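Local coordinates for protein carboxypeptidase 1 (Deinococcus radiodurans str. R1, PDB 5GIV) that is a zinc metallopeptidase of the M32 family that probably releases amino acids one after another from the C-terminus of peptides, with broad specificity, at residues 431-443 with 453-465. Numbering follows the deposited sequence.
Sequences QFYAAAEAANPGL and SRLHGWLRENVYR
W458 lays one face of its indole on the backbone of A435 and A436, joining helix 453-464 to the end of helix 420-439 in the largely helical M32 carboxypeptidase fold; the axes of 431-439 and 453-464 cross at 114° and approach to 9.6 Å. With CG anti to the backbone N (chi1 -170°), the indole reaches across to helix 431-439. From the root outward, CB and CD1 of W458 pass ND2 of N440, whose amide stands nearly perpendicular to the ring; NE1 lies beside the methyl of A439, and CD2 and CE2 run under A436 CA. That CA makes a CH-pi contact, 3.8 Å from the centroid of the five-membered ring. At the far rim, CH2 packs 3.3 Å from A435 CB and CZ3 approaches F432 O, while CE3 meets A436 CB. The opposite face carries ND2 of N462. Cut back to an alanine, this position would probably leave a gap over A435 and A436 and the A439 methyl without its indole neighbour. Alongside, L455 CD1 touches A436 CB at 3.6 Å, and its CD2 comes to the ring edge of Y433. Nearer the zinc site, F432 CE1 packs on V463 CG2; the F432 side chain also touches helix 292-306, which carries the zinc ligand E296. At the other end, R454 is anchored by a salt bridge from NE to D446, one guanidinium face lies against N440 CB, and NH2 donates a straight bond to P441 O (3.2 Å, 171°), approaching from above the carbonyl plane.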
loop_
_atom_site.group_PDB
_atom_site.type_symbol
_atom_site.label_atom_id
_atom_site.label_comp_id
_atom_site.label_asym_id
_atom_site.label_seq_id
_atom_site.Cartn_x
_atom_site.Cartn_y
_atom_site.Cartn_z
ATOM N N GLN A 431 21.766 28.666 0.932
ATOM C CA GLN A 431 21.338 29.853 0.200
ATOM C C GLN A 431 19.868 30.145 0.467
ATOM O O GLN A 431 19.493 31.288 0.747
ATOM C CB GLN A 431 21.609 29.665 -1.296
ATOM C CG GLN A 431 21.271 30.857 -2.194
ATOM C CD GLN A 431 21.868 30.719 -3.604
ATOM O OE1 GLN A 431 22.765 29.907 -3.828
ATOM N NE2 GLN A 431 21.361 31.510 -4.556
ATOM N N PHE A 432 19.014 29.118 0.393
ATOM C CA PHE A 432 17.610 29.317 0.734
ATOM C C PHE A 432 17.454 29.703 2.195
ATOM O O PHE A 432 16.668 30.594 2.532
ATOM C CB PHE A 432 16.797 28.055 0.445
ATOM C CG PHE A 432 16.449 27.881 -0.994
ATOM C CD1 PHE A 432 15.736 28.866 -1.666
ATOM C CD2 PHE A 432 16.822 26.739 -1.679
ATOM C CE1 PHE A 432 15.412 28.716 -2.994
ATOM C CE2 PHE A 432 16.496 26.581 -3.014
ATOM C CZ PHE A 432 15.795 27.569 -3.674
ATOM N N TYR A 433 18.208 29.058 3.075
ATOM C CA TYR A 433 18.028 29.304 4.496
ATOM C C TYR A 433 18.375 30.742 4.854
ATOM O O TYR A 433 17.629 31.397 5.590
ATOM C CB TYR A 433 18.878 28.328 5.291
ATOM C CG TYR A 433 18.718 28.456 6.773
ATOM C CD1 TYR A 433 17.692 27.797 7.431
ATOM C CD2 TYR A 433 19.597 29.238 7.524
ATOM C CE1 TYR A 433 17.545 27.901 8.802
ATOM C CE2 TYR A 433 19.454 29.352 8.896
ATOM C CZ TYR A 433 18.427 28.679 9.528
ATOM O OH TYR A 433 18.279 28.780 10.890
ATOM N N ALA A 434 19.497 31.253 4.327
ATOM C CA ALA A 434 19.923 32.616 4.632
ATOM C C ALA A 434 18.903 33.633 4.143
ATOM O O ALA A 434 18.671 34.659 4.797
ATOM C CB ALA A 434 21.294 32.896 4.019
ATOM N N ALA A 435 18.306 33.386 2.976
ATOM C CA ALA A 435 17.238 34.262 2.514
ATOM C C ALA A 435 16.069 34.245 3.489
ATOM O O ALA A 435 15.437 35.281 3.725
ATOM C CB ALA A 435 16.786 33.858 1.112
ATOM N N ALA A 436 15.766 33.078 4.070
ATOM C CA ALA A 436 14.678 32.988 5.041
ATOM C C ALA A 436 14.993 33.759 6.321
ATOM O O ALA A 436 14.100 34.386 6.906
ATOM C CB ALA A 436 14.371 31.528 5.364
ATOM N N GLU A 437 16.244 33.722 6.782
ATOM C CA GLU A 437 16.595 34.481 7.979
ATOM C C GLU A 437 16.643 35.978 7.685
ATOM O O GLU A 437 16.195 36.791 8.501
ATOM C CB GLU A 437 17.920 33.978 8.557
ATOM C CG GLU A 437 18.632 34.959 9.505
ATOM C CD GLU A 437 17.941 35.170 10.868
ATOM O OE1 GLU A 437 17.022 34.392 11.235
ATOM O OE2 GLU A 437 18.342 36.131 11.581
ATOM N N ALA A 438 17.152 36.364 6.514
ATOM C CA ALA A 438 17.128 37.774 6.132
ATOM C C ALA A 438 15.713 38.343 6.168
ATOM O O ALA A 438 15.504 39.487 6.593
ATOM C CB ALA A 438 17.732 37.951 4.739
ATOM N N ALA A 439 14.721 37.557 5.742
ATOM C CA ALA A 439 13.336 38.016 5.759
ATOM C C ALA A 439 12.650 37.817 7.104
ATOM O O ALA A 439 11.531 38.311 7.280
ATOM C CB ALA A 439 12.517 37.313 4.678
ATOM N N ASN A 440 13.249 37.065 8.027
ATOM C CA ASN A 440 12.638 36.785 9.330
ATOM C C ASN A 440 13.717 36.810 10.405
ATOM O O ASN A 440 14.109 35.765 10.940
ATOM C CB ASN A 440 11.913 35.436 9.318
ATOM C CG ASN A 440 10.847 35.357 8.249
ATOM O OD1 ASN A 440 9.682 35.631 8.504
ATOM N ND2 ASN A 440 11.241 34.960 7.047
ATOM N N PRO A 441 14.184 38.013 10.789
ATOM C CA PRO A 441 15.270 38.115 11.778
ATOM C C PRO A 441 14.936 37.446 13.104
ATOM O O PRO A 441 14.005 37.857 13.803
ATOM C CB PRO A 441 15.453 39.627 11.949
ATOM C CG PRO A 441 14.154 40.219 11.513
ATOM C CD PRO A 441 13.651 39.332 10.413
ATOM N N GLY A 442 15.597 36.339 13.400
ATOM C CA GLY A 442 15.435 35.743 14.706
ATOM C C GLY A 442 14.818 34.371 14.615
ATOM O O GLY A 442 14.101 33.949 15.526
ATOM N N LEU A 443 15.072 33.673 13.506
ATOM C CA LEU A 443 14.505 32.339 13.337
ATOM C C LEU A 443 14.977 31.394 14.433
ATOM O O LEU A 443 14.175 30.644 14.999
ATOM C CB LEU A 443 14.872 31.780 11.964
ATOM C CG LEU A 443 14.074 32.325 10.791
ATOM C CD1 LEU A 443 14.549 31.661 9.509
ATOM C CD2 LEU A 443 12.592 32.097 11.029
ATOM N N SER A 453 7.135 28.021 12.055
ATOM C CA SER A 453 6.163 28.541 11.109
ATOM C C SER A 453 6.729 29.660 10.243
ATOM O O SER A 453 6.342 29.786 9.072
ATOM C CB SER A 453 4.924 28.992 11.873
ATOM O OG SER A 453 5.283 29.894 12.895
ATOM N N ARG A 454 7.646 30.468 10.779
ATOM C CA ARG A 454 8.221 31.541 9.978
ATOM C C ARG A 454 9.174 30.994 8.923
ATOM O O ARG A 454 9.174 31.454 7.774
ATOM C CB ARG A 454 8.930 32.554 10.873
ATOM C CG ARG A 454 8.011 33.233 11.863
ATOM C CD ARG A 454 8.528 34.617 12.225
ATOM N NE ARG A 454 9.834 34.586 12.868
ATOM C CZ ARG A 454 10.640 35.640 12.947
ATOM N NH1 ARG A 454 10.277 36.794 12.394
ATOM N NH2 ARG A 454 11.814 35.539 13.556
ATOM N N LEU A 455 9.996 30.015 9.291
ATOM C CA LEU A 455 10.877 29.404 8.302
ATOM C C LEU A 455 10.070 28.620 7.272
ATOM O O LEU A 455 10.232 28.809 6.061
ATOM C CB LEU A 455 11.905 28.513 9.003
ATOM C CG LEU A 455 12.754 27.616 8.101
ATOM C CD1 LEU A 455 13.615 28.433 7.133
ATOM C CD2 LEU A 455 13.625 26.691 8.948
ATOM N N HIS A 456 9.166 27.763 7.739
ATOM C CA HIS A 456 8.333 26.988 6.823
ATOM C C HIS A 456 7.450 27.896 5.974
ATOM O O HIS A 456 7.329 27.694 4.758
ATOM C CB HIS A 456 7.506 25.978 7.621
ATOM C CG HIS A 456 6.676 25.064 6.781
ATOM N ND1 HIS A 456 5.313 25.199 6.665
ATOM C CD2 HIS A 456 7.018 24.026 5.983
ATOM C CE1 HIS A 456 4.844 24.267 5.853
ATOM N NE2 HIS A 456 5.861 23.546 5.420
ATOM N N GLY A 457 6.848 28.919 6.590
ATOM C CA GLY A 457 6.025 29.845 5.826
ATOM C C GLY A 457 6.808 30.524 4.720
ATOM O O GLY A 457 6.353 30.595 3.574
ATOM N N TRP A 458 8.020 30.984 5.032
ATOM C CA TRP A 458 8.850 31.604 4.009
ATOM C C TRP A 458 9.143 30.624 2.873
ATOM O O TRP A 458 9.022 30.968 1.694
ATOM C CB TRP A 458 10.155 32.107 4.636
ATOM C CG TRP A 458 10.954 32.961 3.691
ATOM C CD1 TRP A 458 10.900 34.325 3.572
ATOM C CD2 TRP A 458 11.913 32.513 2.726
ATOM N NE1 TRP A 458 11.764 34.748 2.595
ATOM C CE2 TRP A 458 12.399 33.661 2.057
ATOM C CE3 TRP A 458 12.417 31.252 2.367
ATOM C CZ2 TRP A 458 13.363 33.589 1.054
ATOM C CZ3 TRP A 458 13.375 31.179 1.368
ATOM C CH2 TRP A 458 13.839 32.340 0.722
ATOM N N LEU A 459 9.537 29.398 3.214
ATOM C CA LEU A 459 9.868 28.407 2.195
ATOM C C LEU A 459 8.646 28.030 1.376
ATOM O O LEU A 459 8.741 27.854 0.156
ATOM C CB LEU A 459 10.485 27.169 2.850
ATOM C CG LEU A 459 11.841 27.400 3.521
ATOM C CD1 LEU A 459 12.201 26.239 4.427
ATOM C CD2 LEU A 459 12.927 27.589 2.472
ATOM N N ARG A 460 7.488 27.906 2.023
ATOM C CA ARG A 460 6.277 27.596 1.271
ATOM C C ARG A 460 5.937 28.727 0.300
ATOM O O ARG A 460 5.628 28.484 -0.872
ATOM C CB ARG A 460 5.113 27.324 2.228
ATOM C CG ARG A 460 3.849 26.868 1.524
ATOM C CD ARG A 460 2.630 26.958 2.423
ATOM N NE ARG A 460 2.455 28.303 2.972
ATOM C CZ ARG A 460 1.778 29.279 2.364
ATOM N NH1 ARG A 460 1.209 29.069 1.175
ATOM N NH2 ARG A 460 1.677 30.471 2.942
ATOM N N GLU A 461 6.005 29.976 0.764
ATOM C CA GLU A 461 5.625 31.097 -0.093
ATOM C C GLU A 461 6.640 31.355 -1.200
ATOM O O GLU A 461 6.255 31.774 -2.297
ATOM C CB GLU A 461 5.412 32.354 0.742
ATOM C CG GLU A 461 4.145 32.303 1.565
ATOM C CD GLU A 461 3.993 33.487 2.497
ATOM O OE1 GLU A 461 5.017 34.144 2.827
ATOM O OE2 GLU A 461 2.830 33.780 2.867
ATOM N N ASN A 462 7.929 31.139 -0.937
ATOM C CA ASN A 462 8.968 31.504 -1.888
ATOM C C ASN A 462 9.517 30.325 -2.688
ATOM O O ASN A 462 10.189 30.554 -3.700
ATOM C CB ASN A 462 10.115 32.208 -1.158
ATOM C CG ASN A 462 9.686 33.544 -0.583
ATOM O OD1 ASN A 462 9.723 34.559 -1.264
ATOM N ND2 ASN A 462 9.265 33.542 0.669
ATOM N N VAL A 463 9.245 29.080 -2.276
ATOM C CA VAL A 463 9.819 27.919 -2.950
ATOM C C VAL A 463 8.740 26.896 -3.271
ATOM O O VAL A 463 8.532 26.547 -4.437
ATOM C CB VAL A 463 10.923 27.265 -2.104
ATOM C CG1 VAL A 463 11.609 26.157 -2.901
ATOM C CG2 VAL A 463 11.912 28.305 -1.602
ATOM N N TYR A 464 8.057 26.394 -2.235
ATOM C CA TYR A 464 7.217 25.208 -2.400
ATOM C C TYR A 464 6.017 25.482 -3.297
ATOM O O TYR A 464 5.747 24.720 -4.237
ATOM C CB TYR A 464 6.730 24.698 -1.042
ATOM C CG TYR A 464 7.819 24.357 -0.050
ATOM C CD1 TYR A 464 9.147 24.282 -0.437
ATOM C CD2 TYR A 464 7.514 24.141 1.289
ATOM C CE1 TYR A 464 10.137 23.992 0.481
ATOM C CE2 TYR A 464 8.495 23.848 2.205
ATOM C CZ TYR A 464 9.802 23.773 1.800
ATOM O OH TYR A 464 10.779 23.478 2.721
ATOM N N ARG A 465 5.268 26.554 -3.014
ATOM C CA ARG A 465 3.962 26.686 -3.644
ATOM C C ARG A 465 4.075 26.709 -5.155
ATOM O O ARG A 465 3.153 26.258 -5.848
ATOM C CB ARG A 465 3.242 27.939 -3.146
ATOM C CG ARG A 465 3.867 29.267 -3.594
ATOM C CD ARG A 465 3.028 30.450 -3.136
ATOM N NE ARG A 465 3.642 31.727 -3.506
ATOM C CZ ARG A 465 3.108 32.621 -4.335
ATOM N NH1 ARG A 465 1.925 32.397 -4.907
ATOM N NH2 ARG A 465 3.771 33.741 -4.596
HETATM O O HOH W 1 11.861 39.282 14.148
#